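Local coordinates for glutamate receptor 1 (PDB 4IO3), which binds amino-acid agonists such as L-glutamate and, here, aspartate, as the ligand-binding domain of a rotifer receptor that is probably a ligand-gated ion channel, at residues R108-K113 with S177-G182; F98-S103 with D220-I225; T87-R92 with G138-D143; L10-I15 with I81-I86; M165-L170 with N190-L195. One frame throughout, in Å; residues are numbered along the deposited sequence.

Contact 3 joins the two lobes of the domain round the bound aspartate, contacts 2 and 4 belong to the first lobe, and contacts 1 and 5 to the second. Contacts 1 and 4 are buried sheet pairings, antiparallel and parallel respectively, held by backbone bonds and apolar side chains, and each also gives the ligand amino group an acceptor. Contact 3 is buried too, but it is chiefly polar and works through the ligand. Contact 2 joins a loop to a helix through a carboxylate and lies beside the second subunit. Contact 5, only partly buried, is aromatic and aliphatic; its helix 162-170 packs against the strands of contact 1, the centres of contacts 1 and 5 being about 10 Å apart.

Contact 1. Residues R108-K113 with S177-G182; sequences RILMRK and SFMDIG. With ASP (aspartic acid), chain C.
R108 and L110 pair with M179 and S177 through four backbone hydrogen bonds, two to each pair. R108 N reaches M179 O at 2.9 Å with an N-H...O angle of 168°, and M179 N returns to R108 O at 3.0 Å. L110 and S177 repeat the exchange, L110 N to S177 O and S177 N to L110 O both measuring 2.9 Å. Between these pairs, I109 and F178 form a non-hydrogen-bonded pair whose CA atoms are 4.8 Å apart. The tight side is that of L110 and M179: CD2 of L110 meets SD of M179 at 3.9 Å, the two chains crossing obliquely, with L169 and M165 of helix 162-170 closing over them. This is an antiparallel pairing inside the mixed sheet of the second lobe, and strand 176-180 ends at the agonist. There D180, at the N-cap position of helix 181-190, accepts the ligand amino group, ASP N to D180 OD2 being 2.7 Å. The looser end is at R108, partly exposed. Its CD rests on CD1 of I181 at 3.9 Å, and beyond that a bend at chi3 (55°) turns the guanidinium on toward G199, whose O takes a hydrogen bond from NH2.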
# COMPACT_ATOMS: atom_id res chain seq x y z
N ARG A 108 -14.02 8.92 0.16
CA ARG A 108 -15.25 9.10 -0.59
C ARG A 108 -16.00 10.34 -0.12
O ARG A 108 -15.73 10.86 0.96
CB ARG A 108 -16.10 7.83 -0.45
CG ARG A 108 -15.35 6.65 -1.07
CD ARG A 108 -16.23 5.60 -1.64
NE ARG A 108 -17.19 6.10 -2.61
CZ ARG A 108 -18.35 5.50 -2.87
NH1 ARG A 108 -18.67 4.38 -2.21
NH2 ARG A 108 -19.18 6.01 -3.76
N ILE A 109 -16.90 10.82 -0.97
CA ILE A 109 -17.79 11.91 -0.61
C ILE A 109 -18.93 11.37 0.25
O ILE A 109 -19.58 10.41 -0.13
CB ILE A 109 -18.33 12.63 -1.89
CG1 ILE A 109 -17.16 13.23 -2.67
CG2 ILE A 109 -19.30 13.72 -1.53
CD1 ILE A 109 -17.54 13.68 -4.06
N LEU A 110 -19.13 11.97 1.41
CA LEU A 110 -20.21 11.67 2.33
C LEU A 110 -21.30 12.72 2.24
O LEU A 110 -21.01 13.91 2.26
CB LEU A 110 -19.66 11.66 3.75
CG LEU A 110 -20.63 11.37 4.88
CD1 LEU A 110 -21.10 9.92 4.81
CD2 LEU A 110 -19.96 11.60 6.23
N MET A 111 -22.56 12.28 2.17
CA MET A 111 -23.67 13.22 2.05
C MET A 111 -24.96 12.62 2.62
O MET A 111 -24.98 11.46 2.98
CB MET A 111 -23.90 13.55 0.57
CG MET A 111 -24.35 12.35 -0.28
SD MET A 111 -24.67 12.85 -1.99
CE MET A 111 -25.66 11.46 -2.54
N ARG A 112 -26.03 13.42 2.71
CA ARG A 112 -27.33 12.88 3.08
C ARG A 112 -27.91 12.15 1.88
O ARG A 112 -27.74 12.59 0.74
CB ARG A 112 -28.33 14.01 3.37
CG ARG A 112 -28.03 14.88 4.54
CD ARG A 112 -29.03 16.09 4.55
NE ARG A 112 -30.40 15.73 4.89
CZ ARG A 112 -31.37 16.62 5.07
NH1 ARG A 112 -31.12 17.92 4.94
NH2 ARG A 112 -32.61 16.23 5.36
N LYS A 113 -28.63 11.07 2.12
CA LYS A 113 -29.32 10.42 1.04
C LYS A 113 -30.22 11.42 0.35
O LYS A 113 -30.87 12.24 1.01
CB LYS A 113 -30.13 9.24 1.55
CG LYS A 113 -29.27 8.05 1.82
CD LYS A 113 -30.10 6.83 2.19
CE LYS A 113 -29.23 5.60 2.44
NZ LYS A 113 -30.11 4.49 2.93
N SER A 177 -19.17 16.13 2.88
CA SER A 177 -17.84 16.11 3.44
C SER A 177 -17.03 14.99 2.77
O SER A 177 -17.50 14.32 1.86
CB SER A 177 -17.86 15.92 4.96
OG SER A 177 -16.59 16.22 5.54
N PHE A 178 -15.78 14.84 3.21
CA PHE A 178 -14.94 13.70 2.78
C PHE A 178 -14.69 12.76 3.94
O PHE A 178 -14.52 13.20 5.08
CB PHE A 178 -13.56 14.19 2.33
CG PHE A 178 -13.56 15.20 1.21
CD1 PHE A 178 -14.62 15.34 0.34
CD2 PHE A 178 -12.43 15.99 1.02
CE1 PHE A 178 -14.57 16.28 -0.68
CE2 PHE A 178 -12.37 16.92 0.01
CZ PHE A 178 -13.43 17.08 -0.85
N MET A 179 -14.60 11.47 3.66
CA MET A 179 -14.30 10.51 4.69
C MET A 179 -13.50 9.35 4.13
O MET A 179 -13.75 8.93 3.01
CB MET A 179 -15.62 10.00 5.27
CG MET A 179 -15.54 9.42 6.62
SD MET A 179 -17.18 9.11 7.35
CE MET A 179 -16.53 8.17 8.72
N ASP A 180 -12.58 8.80 4.92
CA ASP A 180 -11.90 7.57 4.54
C ASP A 180 -12.91 6.44 4.29
O ASP A 180 -13.89 6.30 5.02
CB ASP A 180 -10.97 7.10 5.68
CG ASP A 180 -9.78 8.01 5.92
OD1 ASP A 180 -9.26 8.69 4.99
OD2 ASP A 180 -9.29 8.00 7.08
N ILE A 181 -12.62 5.60 3.30
CA ILE A 181 -13.59 4.62 2.84
C ILE A 181 -13.96 3.55 3.87
O ILE A 181 -15.12 3.18 3.98
CB ILE A 181 -13.10 3.97 1.53
CG1 ILE A 181 -14.19 3.11 0.90
CG2 ILE A 181 -11.85 3.18 1.75
CD1 ILE A 181 -13.86 2.75 -0.58
N GLY A 182 -13.00 3.04 4.64
CA GLY A 182 -13.29 2.00 5.61
C GLY A 182 -14.29 2.42 6.67
O GLY A 182 -15.32 1.77 6.86
N ASP C . -7.06 9.12 7.99
CA ASP C . -7.19 10.57 8.29
C ASP C . -5.86 11.15 8.70
O ASP C . -4.88 10.42 9.02
CB ASP C . -8.20 10.83 9.43
CG ASP C . -9.64 10.77 8.96
OD1 ASP C . -10.52 10.36 9.78
OD2 ASP C . -9.90 11.15 7.79
OXT ASP C . -5.75 12.39 8.73

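Contact 2. Residues F98-S103 with D220-I225; sequences FSNSIS and DLDVNI
The carboxylate of D222 is met over one face by the backbone N of N100, which donates to D222 OD1 at 2.9 Å; the donor lies 53° out of the carboxylate plane, yet the N-H...O angle is a fair 160°. The side-chain amide of N100 also lies close by, but its placing in the model is doubtful. S99 packs against the same oxygen, with its CB 3.3 Å from D222 OD1. The second oxygen is used differently: a water bonded to D222 OD2 at 2.7 Å also bonds F98 O, so one aspartate spans the backbone from F98 to N100. R93 of the second subunit forms a salt bridge with D222 OD2, which would be expected to stabilise the negative charge in this buried setting.

S99 itself is drawn into a local bond. With OG set between the backbone N and the carbonyl carbon (chi1 76°), it donates to N100 O at 2.8 Å, and OG is bonded to I209 N as well. One turn further along the helix the chemistry becomes apolar. CD1 of I225 touches CG2 of I102 at 4.0 Å, and CG2 of I225 lies against the carbonyl oxygens of N100 and S101.

The loop leads from strand 97-98 into strand 103-112 and is tied by backbone bonds to F207 and I209 of strand 200-211. Helix 218-230 lies between this loop and helix 40-52, where L48 packs on I225, and N100 and V223 meet the second subunit.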
# COMPACT_ATOMS: atom_id res chain seq x y z
N PHE A 98 6.96 6.08 8.99
CA PHE A 98 5.81 5.20 9.03
C PHE A 98 6.25 3.75 8.79
O PHE A 98 7.15 3.49 7.98
CB PHE A 98 4.80 5.57 7.95
CG PHE A 98 4.09 6.87 8.18
CD1 PHE A 98 4.58 8.05 7.65
CD2 PHE A 98 2.92 6.90 8.90
CE1 PHE A 98 3.91 9.23 7.86
CE2 PHE A 98 2.24 8.08 9.08
CZ PHE A 98 2.75 9.25 8.57
N SER A 99 5.61 2.82 9.47
CA SER A 99 5.81 1.42 9.17
C SER A 99 5.27 1.07 7.79
O SER A 99 4.56 1.84 7.13
CB SER A 99 5.09 0.55 10.20
OG SER A 99 3.68 0.53 9.97
N ASN A 100 5.60 -0.13 7.33
CA ASN A 100 4.90 -0.68 6.20
C ASN A 100 3.42 -0.59 6.44
O ASN A 100 2.93 -0.69 7.56
CB ASN A 100 5.27 -2.15 6.03
CG ASN A 100 6.62 -2.31 5.43
OD1 ASN A 100 7.61 -2.48 6.14
ND2 ASN A 100 6.68 -2.24 4.12
N SER A 101 2.67 -0.37 5.36
CA SER A 101 1.25 -0.12 5.53
C SER A 101 0.49 -1.27 6.15
O SER A 101 0.76 -2.47 5.89
CB SER A 101 0.65 0.31 4.21
OG SER A 101 0.77 -0.69 3.24
N ILE A 102 -0.45 -0.92 7.01
CA ILE A 102 -1.38 -1.88 7.56
C ILE A 102 -2.64 -2.01 6.71
O ILE A 102 -3.35 -2.98 6.84
CB ILE A 102 -1.75 -1.58 9.04
CG1 ILE A 102 -2.40 -0.19 9.21
CG2 ILE A 102 -0.51 -1.64 9.92
CD1 ILE A 102 -2.96 -0.03 10.60
N SER A 103 -2.92 -1.05 5.84
CA SER A 103 -4.15 -1.06 5.04
C SER A 103 -3.99 -0.08 3.90
O SER A 103 -3.32 0.93 4.05
CB SER A 103 -5.36 -0.59 5.86
OG SER A 103 -6.58 -0.62 5.12
N ASP A 220 12.23 -4.42 13.11
CA ASP A 220 11.48 -5.42 13.88
C ASP A 220 9.99 -5.22 13.61
O ASP A 220 9.24 -6.16 13.34
CB ASP A 220 11.80 -5.30 15.39
CG ASP A 220 11.33 -6.52 16.24
OD1 ASP A 220 11.16 -7.65 15.73
OD2 ASP A 220 11.15 -6.37 17.48
N LEU A 221 9.54 -3.97 13.65
CA LEU A 221 8.13 -3.70 13.49
C LEU A 221 7.67 -4.01 12.07
O LEU A 221 6.64 -4.63 11.88
CB LEU A 221 7.79 -2.25 13.85
CG LEU A 221 6.33 -1.83 13.68
CD1 LEU A 221 5.38 -2.68 14.53
CD2 LEU A 221 6.12 -0.35 13.99
N ASP A 222 8.44 -3.57 11.07
CA ASP A 222 8.06 -3.79 9.68
C ASP A 222 7.99 -5.28 9.33
O ASP A 222 7.06 -5.74 8.65
CB ASP A 222 9.03 -3.10 8.72
CG ASP A 222 8.78 -1.63 8.57
OD1 ASP A 222 7.74 -1.14 9.07
OD2 ASP A 222 9.64 -0.96 7.92
N VAL A 223 8.99 -6.04 9.78
CA VAL A 223 8.99 -7.47 9.50
C VAL A 223 7.74 -8.13 10.06
O VAL A 223 7.13 -8.99 9.42
CB VAL A 223 10.26 -8.12 10.05
CG1 VAL A 223 10.16 -9.63 10.12
CG2 VAL A 223 11.45 -7.70 9.20
N ASN A 224 7.35 -7.71 11.25
CA ASN A 224 6.19 -8.29 11.88
C ASN A 224 4.89 -7.88 11.24
O ASN A 224 3.97 -8.70 11.08
CB ASN A 224 6.21 -8.03 13.38
CG ASN A 224 7.11 -9.01 14.11
OD1 ASN A 224 6.67 -10.09 14.46
ND2 ASN A 224 8.37 -8.65 14.29
N ILE A 225 4.79 -6.61 10.84
CA ILE A 225 3.59 -6.19 10.12
C ILE A 225 3.44 -6.97 8.80
O ILE A 225 2.37 -7.47 8.44
CB ILE A 225 3.66 -4.68 9.82
CG1 ILE A 225 3.48 -3.90 11.12
CG2 ILE A 225 2.61 -4.30 8.81
CD1 ILE A 225 2.08 -4.07 11.72
O HOH W 1 8.93 1.44 6.94

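Contact 3. Residues T87-R92 with G138-D143; sequences TVTSAR and GTAGED. With ASP (aspartic acid), chain C.
The alpha-carboxylate pocket of the agonist site is where T87 and R92 of the first lobe face A140 of the second. T87 CB lies 3.9 Å from A140 CB, and the methyl of T89 comes up beside the same CB, but the main link is the ligand itself. R92 meets the carboxylate edge-on as a paired donor: NH1 gives to ASP O at 2.9 Å, almost straight at 175°, and NH2 gives to ASP OXT, also at 2.9 Å. T87 N adds a bond to ASP O at 2.8 Å, and A140 N, at the start of helix 140-148, binds ASP OXT at 2.9 Å. T87 OG1 accepts from the ligand amino group. The arginine reaches in with its chain extended from CG to NE, and NH1 also donates to a lone pair of T87 O, which fixes the guanidinium's rotation. A methionine in place of R92 would probably leave the alpha-carboxylate without this arginine's charge and two of its donors, and T87 O without its mate. T89 caps the short, weakly bonded helix carrying R92, its OG1 accepting from R92 N. An arginine in one lobe and a helix N-terminus in the other, sharing one carboxylate, mark the clamshell site of ionotropic glutamate receptors.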
# COMPACT_ATOMS: atom_id res chain seq x y z
N THR A 87 -3.35 8.32 7.95
CA THR A 87 -2.90 8.37 6.56
C THR A 87 -1.43 8.76 6.42
O THR A 87 -0.95 9.70 7.06
CB THR A 87 -3.78 9.35 5.77
OG1 THR A 87 -5.14 8.94 5.91
CG2 THR A 87 -3.43 9.36 4.29
N VAL A 88 -0.72 8.01 5.58
CA VAL A 88 0.70 8.30 5.28
C VAL A 88 0.72 9.42 4.26
O VAL A 88 0.19 9.27 3.16
CB VAL A 88 1.40 7.05 4.72
CG1 VAL A 88 2.85 7.35 4.39
CG2 VAL A 88 1.33 5.94 5.71
N THR A 89 1.26 10.56 4.63
CA THR A 89 1.36 11.67 3.71
C THR A 89 2.78 12.21 3.64
O THR A 89 3.55 12.05 4.55
CB THR A 89 0.46 12.85 4.09
OG1 THR A 89 0.99 13.48 5.27
CG2 THR A 89 -1.00 12.39 4.37
N SER A 90 3.08 12.87 2.54
CA SER A 90 4.40 13.45 2.32
C SER A 90 4.76 14.45 3.42
O SER A 90 5.85 14.42 3.96
CB SER A 90 4.46 14.13 0.97
OG SER A 90 5.79 14.51 0.73
N ALA A 91 3.82 15.32 3.76
CA ALA A 91 4.08 16.32 4.77
C ALA A 91 4.37 15.68 6.14
O ALA A 91 5.25 16.15 6.88
CB ALA A 91 2.92 17.29 4.87
N ARG A 92 3.62 14.64 6.50
CA ARG A 92 3.85 13.96 7.78
C ARG A 92 5.20 13.25 7.77
O ARG A 92 5.89 13.20 8.78
CB ARG A 92 2.72 12.98 8.10
CG ARG A 92 1.44 13.67 8.46
CD ARG A 92 0.25 12.74 8.46
NE ARG A 92 -0.96 13.48 8.86
CZ ARG A 92 -2.16 12.94 8.95
NH1 ARG A 92 -2.33 11.65 8.68
NH2 ARG A 92 -3.20 13.70 9.32
N GLY A 138 -7.21 19.20 10.32
CA GLY A 138 -6.14 18.34 10.84
C GLY A 138 -6.24 16.89 10.37
O GLY A 138 -5.69 15.99 10.99
N THR A 139 -6.99 16.67 9.30
CA THR A 139 -7.01 15.40 8.60
C THR A 139 -6.36 15.53 7.24
O THR A 139 -6.15 16.62 6.68
CB THR A 139 -8.44 14.84 8.40
OG1 THR A 139 -9.18 15.67 7.49
CG2 THR A 139 -9.18 14.68 9.72
N ALA A 140 -5.99 14.38 6.68
CA ALA A 140 -5.43 14.37 5.35
C ALA A 140 -6.35 14.98 4.32
O ALA A 140 -5.89 15.57 3.33
CB ALA A 140 -5.05 12.94 4.96
N GLY A 141 -7.66 14.83 4.53
CA GLY A 141 -8.65 15.36 3.63
C GLY A 141 -8.60 16.86 3.53
O GLY A 141 -8.98 17.40 2.50
N GLU A 142 -8.16 17.53 4.58
CA GLU A 142 -8.01 18.99 4.52
C GLU A 142 -6.93 19.36 3.48
O GLU A 142 -7.12 20.26 2.65
CB GLU A 142 -7.64 19.57 5.89
CG GLU A 142 -7.40 21.08 5.83
CD GLU A 142 -7.02 21.70 7.17
OE1 GLU A 142 -6.59 20.99 8.11
OE2 GLU A 142 -7.07 22.95 7.26
N ASP A 143 -5.81 18.64 3.49
CA ASP A 143 -4.76 18.96 2.52
C ASP A 143 -5.20 18.61 1.12
O ASP A 143 -4.87 19.29 0.14
CB ASP A 143 -3.46 18.26 2.89
CG ASP A 143 -2.83 18.87 4.11
OD1 ASP A 143 -2.44 20.06 4.03
OD2 ASP A 143 -2.78 18.17 5.15
N ASP C . -7.06 9.12 7.99
CA ASP C . -7.19 10.57 8.29
C ASP C . -5.86 11.15 8.70
O ASP C . -4.88 10.42 9.02
CB ASP C . -8.20 10.83 9.43
CG ASP C . -9.64 10.77 8.96
OD1 ASP C . -10.52 10.36 9.78
OD2 ASP C . -9.90 11.15 7.79
OXT ASP C . -5.75 12.39 8.73

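Contact 4. Residues L10-I15 with I81-I86; sequences LRIGVI and IAIGDI. With ASP (aspartic acid), chain C.
G13 bonds I81 with its N and I83 with its O. G13 N donates to I81 O at 2.8 Å, and G13 O accepts from I83 N at 2.9 Å. Before them I81 N reaches R11 O at a longer 3.3 Å. Beyond G13 the strands separate and waters take over. One accepts from I15 N and lies within bonding distance of I83 O; the next sits between I15 O and D85 OD1, 2.7 Å and 2.8 Å from the water respectively.

The remaining polar groups find partners outside the pairing. D85 holds Y67 OH with OD1 and S17 OG with OD2. The central residue of an inverse gamma turn, it also turns its backbone O to the amino group of the bound aspartate, D85 O to ASP N being 2.9 Å. R11 at the other end forms a salt bridge with D80 and a hydrogen bond to G77 O.

One face of the pairing, that of I12 and I81, is hydrocarbon. These two lie side by side, pointing the same way, with CG1 of each 4.0 Å from the other. I81 has CG1 between the backbone N and the carbonyl carbon (chi1 62°), which brings its CD1 over to CD1 of L10. I12 CG2 meets I83 CD1 at 3.9 Å.

I12 and I83 also pack on helix 40-52, whereas A82 and I15 rest on L70 of helix 67-75. A parallel sheet between helices, with strand 9-14 in the middle and the ligand beyond a strand's C-terminal end, is the pattern of a periplasmic-binding-protein lobe.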
# COMPACT_ATOMS: atom_id res chain seq x y z
N LEU A 10 6.53 -0.01 25.21
CA LEU A 10 6.14 0.95 24.18
C LEU A 10 4.91 1.68 24.61
O LEU A 10 3.88 1.04 24.90
CB LEU A 10 5.78 0.24 22.88
CG LEU A 10 6.90 -0.24 22.00
CD1 LEU A 10 6.23 -0.80 20.77
CD2 LEU A 10 7.85 0.89 21.69
N ARG A 11 5.01 3.00 24.66
CA ARG A 11 3.85 3.88 24.80
C ARG A 11 3.19 4.01 23.43
O ARG A 11 3.77 4.58 22.51
CB ARG A 11 4.28 5.27 25.28
CG ARG A 11 4.89 5.34 26.68
CD ARG A 11 5.50 6.73 26.94
NE ARG A 11 6.53 7.01 25.94
CZ ARG A 11 6.95 8.23 25.60
NH1 ARG A 11 6.49 9.31 26.21
NH2 ARG A 11 7.87 8.35 24.67
N ILE A 12 1.98 3.46 23.32
CA ILE A 12 1.29 3.36 22.03
C ILE A 12 0.10 4.32 22.01
O ILE A 12 -0.86 4.15 22.75
CB ILE A 12 0.77 1.92 21.78
CG1 ILE A 12 1.92 0.93 21.89
CG2 ILE A 12 0.05 1.86 20.41
CD1 ILE A 12 1.54 -0.53 21.72
N GLY A 13 0.19 5.33 21.15
CA GLY A 13 -0.88 6.30 21.01
C GLY A 13 -1.98 5.74 20.13
O GLY A 13 -1.70 5.21 19.05
N VAL A 14 -3.22 5.85 20.59
CA VAL A 14 -4.38 5.48 19.78
C VAL A 14 -5.36 6.62 19.78
O VAL A 14 -5.28 7.52 20.62
CB VAL A 14 -5.04 4.16 20.23
CG1 VAL A 14 -4.02 3.05 20.17
CG2 VAL A 14 -5.59 4.27 21.67
N ILE A 15 -6.27 6.61 18.80
CA ILE A 15 -7.20 7.73 18.61
C ILE A 15 -8.59 7.19 18.25
O ILE A 15 -8.74 6.29 17.41
CB ILE A 15 -6.64 8.71 17.56
CG1 ILE A 15 -7.53 9.97 17.44
CG2 ILE A 15 -6.41 8.02 16.18
CD1 ILE A 15 -6.90 11.05 16.60
N ILE A 81 5.10 4.89 19.52
CA ILE A 81 4.44 4.69 18.22
C ILE A 81 2.98 5.12 18.35
O ILE A 81 2.46 5.28 19.45
CB ILE A 81 4.53 3.22 17.71
CG1 ILE A 81 3.82 2.26 18.68
CG2 ILE A 81 5.99 2.79 17.58
CD1 ILE A 81 3.69 0.81 18.21
N ALA A 82 2.33 5.33 17.21
CA ALA A 82 0.88 5.58 17.18
C ALA A 82 0.24 4.69 16.13
O ALA A 82 0.72 4.57 15.01
CB ALA A 82 0.56 7.05 16.92
N ILE A 83 -0.84 4.02 16.52
CA ILE A 83 -1.49 3.05 15.65
C ILE A 83 -2.95 3.44 15.46
O ILE A 83 -3.67 3.67 16.43
CB ILE A 83 -1.46 1.64 16.24
CG1 ILE A 83 -0.01 1.18 16.49
CG2 ILE A 83 -2.13 0.69 15.32
CD1 ILE A 83 0.08 -0.20 17.13
N GLY A 84 -3.36 3.55 14.21
CA GLY A 84 -4.74 3.83 13.91
C GLY A 84 -4.95 3.98 12.41
O GLY A 84 -4.12 3.56 11.58
N ASP A 85 -6.07 4.60 12.09
CA ASP A 85 -6.42 4.96 10.75
C ASP A 85 -5.74 6.27 10.37
O ASP A 85 -6.39 7.29 10.10
CB ASP A 85 -7.95 5.04 10.56
CG ASP A 85 -8.69 5.90 11.59
OD1 ASP A 85 -8.18 6.19 12.68
OD2 ASP A 85 -9.87 6.29 11.26
N ILE A 86 -4.41 6.20 10.30
CA ILE A 86 -3.56 7.37 10.15
C ILE A 86 -2.94 7.35 8.77
O ILE A 86 -2.12 6.47 8.43
CB ILE A 86 -2.45 7.39 11.21
CG1 ILE A 86 -3.04 7.27 12.62
CG2 ILE A 86 -1.55 8.60 11.02
CD1 ILE A 86 -2.01 6.96 13.68
N ASP C . -7.06 9.12 7.99
CA ASP C . -7.19 10.57 8.29
C ASP C . -5.86 11.15 8.70
O ASP C . -4.88 10.42 9.02
CB ASP C . -8.20 10.83 9.43
CG ASP C . -9.64 10.77 8.96
OD1 ASP C . -10.52 10.36 9.78
OD2 ASP C . -9.90 11.15 7.79
OXT ASP C . -5.75 12.39 8.73
O HOH W 2 -6.22 4.36 17.05
O HOH W 3 -8.09 4.94 15.13

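Contact 5. Residues M165-L170 with N190-L195; sequences MYDSLL and NIYCNL
Y166 and Y192 meet at a slant, ring centroids 5.0 Å apart and planes inclined by 40°. CB of Y166 sits over the Y192 face, 4.2 Å from its centroid, a CH-pi contact offset toward the rim, and the CE2 atom of Y192 comes within 3.5 Å of Y166 CD2. On the same side of the Y192 ring, nearer its CD1 and CE1 atoms, comes L170, whose CD1 is 3.6 Å from Y192 CE1. L195 then crosses both helix residues at about a right angle: its CD2 meets CD2 of L170 at 3.6 Å and its CD1 approaches CD1 of Y166 at 4.0 Å. Y192 points its ring to the helix with CG anti to the carbonyl carbon (chi1 -71°), and Q163, one turn before Y166 on the helix, bonds the hydroxyl of Y192. With an alanine here, Y166 and L170 would probably lose the ring they both rest on, leaving a gap beside the helix, and Q163 its hydroxyl partner. Y192 and L195 are the ends of a type I turn, closed by L195 N to Y192 O, which presents both side chains to helix 162-170; C193 within the turn is tied to C247 by a disulfide. Cohesion across the contact is therefore almost wholly apolar and aromatic, depending on shape and burial.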
# COMPACT_ATOMS: atom_id res chain seq x y z
N MET A 165 -19.32 16.52 11.92
CA MET A 165 -19.55 16.21 10.51
C MET A 165 -20.92 15.57 10.28
O MET A 165 -21.69 16.06 9.45
CB MET A 165 -18.42 15.30 9.98
CG MET A 165 -18.51 15.02 8.47
SD MET A 165 -17.06 14.05 7.90
CE MET A 165 -17.21 12.50 8.79
N TYR A 166 -21.25 14.51 11.04
CA TYR A 166 -22.54 13.84 10.89
C TYR A 166 -23.70 14.77 11.26
O TYR A 166 -24.72 14.82 10.57
CB TYR A 166 -22.63 12.57 11.76
CG TYR A 166 -21.47 11.61 11.62
CD1 TYR A 166 -20.93 11.29 10.36
CD2 TYR A 166 -20.92 11.00 12.73
CE1 TYR A 166 -19.87 10.44 10.25
CE2 TYR A 166 -19.88 10.14 12.62
CZ TYR A 166 -19.35 9.85 11.39
OH TYR A 166 -18.27 8.99 11.34
N ASP A 167 -23.56 15.48 12.38
CA ASP A 167 -24.67 16.31 12.87
C ASP A 167 -24.94 17.43 11.88
O ASP A 167 -26.10 17.85 11.66
CB ASP A 167 -24.35 16.91 14.24
CG ASP A 167 -24.35 15.88 15.36
OD1 ASP A 167 -24.81 14.75 15.14
OD2 ASP A 167 -23.90 16.21 16.47
N SER A 168 -23.88 17.95 11.27
CA SER A 168 -24.01 19.08 10.36
C SER A 168 -24.64 18.65 9.04
O SER A 168 -25.39 19.40 8.42
CB SER A 168 -22.66 19.75 10.12
OG SER A 168 -22.16 20.29 11.32
N LEU A 169 -24.31 17.44 8.60
CA LEU A 169 -24.97 16.88 7.42
C LEU A 169 -26.44 16.61 7.70
O LEU A 169 -27.31 16.97 6.90
CB LEU A 169 -24.29 15.57 6.97
CG LEU A 169 -23.02 15.72 6.13
CD1 LEU A 169 -22.35 14.37 6.03
CD2 LEU A 169 -23.29 16.24 4.73
N LEU A 170 -26.73 15.97 8.83
CA LEU A 170 -28.12 15.63 9.14
C LEU A 170 -28.99 16.89 9.33
O LEU A 170 -30.13 16.89 8.90
CB LEU A 170 -28.17 14.72 10.37
CG LEU A 170 -27.59 13.33 10.12
CD1 LEU A 170 -27.53 12.55 11.42
CD2 LEU A 170 -28.39 12.57 9.07
N ASN A 190 -24.05 1.13 9.27
CA ASN A 190 -24.42 0.65 10.61
C ASN A 190 -24.96 1.65 11.61
O ASN A 190 -25.62 1.26 12.59
CB ASN A 190 -23.19 0.02 11.25
CG ASN A 190 -22.75 -1.23 10.52
OD1 ASN A 190 -23.37 -2.28 10.65
ND2 ASN A 190 -21.69 -1.11 9.74
N ILE A 191 -24.65 2.92 11.42
CA ILE A 191 -24.96 3.92 12.43
C ILE A 191 -25.91 4.97 11.89
O ILE A 191 -27.00 5.19 12.45
CB ILE A 191 -23.69 4.54 13.00
CG1 ILE A 191 -22.83 3.44 13.63
CG2 ILE A 191 -24.04 5.60 14.01
CD1 ILE A 191 -21.54 3.92 14.21
N TYR A 192 -25.50 5.61 10.80
CA TYR A 192 -26.30 6.64 10.14
C TYR A 192 -26.84 6.16 8.80
O TYR A 192 -26.27 6.44 7.75
CB TYR A 192 -25.48 7.93 9.96
CG TYR A 192 -25.25 8.60 11.27
CD1 TYR A 192 -26.30 9.20 11.94
CD2 TYR A 192 -24.01 8.56 11.89
CE1 TYR A 192 -26.12 9.78 13.17
CE2 TYR A 192 -23.82 9.14 13.12
CZ TYR A 192 -24.87 9.75 13.75
OH TYR A 192 -24.66 10.32 14.98
N CYS A 193 -27.98 5.48 8.83
CA CYS A 193 -28.51 4.84 7.64
C CYS A 193 -29.02 5.85 6.60
O CYS A 193 -29.28 5.47 5.45
CB CYS A 193 -29.63 3.87 8.03
SG CYS A 193 -29.14 2.67 9.30
N ASN A 194 -29.19 7.12 6.99
CA ASN A 194 -29.69 8.15 6.08
C ASN A 194 -28.56 9.03 5.55
O ASN A 194 -28.81 10.05 4.92
CB ASN A 194 -30.71 9.04 6.77
CG ASN A 194 -31.95 8.30 7.18
OD1 ASN A 194 -32.32 7.30 6.56
ND2 ASN A 194 -32.62 8.78 8.22
N LEU A 195 -27.32 8.65 5.83
CA LEU A 195 -26.17 9.22 5.14
C LEU A 195 -25.68 8.18 4.14
O LEU A 195 -25.94 6.98 4.29
CB LEU A 195 -25.04 9.55 6.13
CG LEU A 195 -25.38 10.62 7.18
CD1 LEU A 195 -24.16 10.98 8.01
CD2 LEU A 195 -25.91 11.87 6.54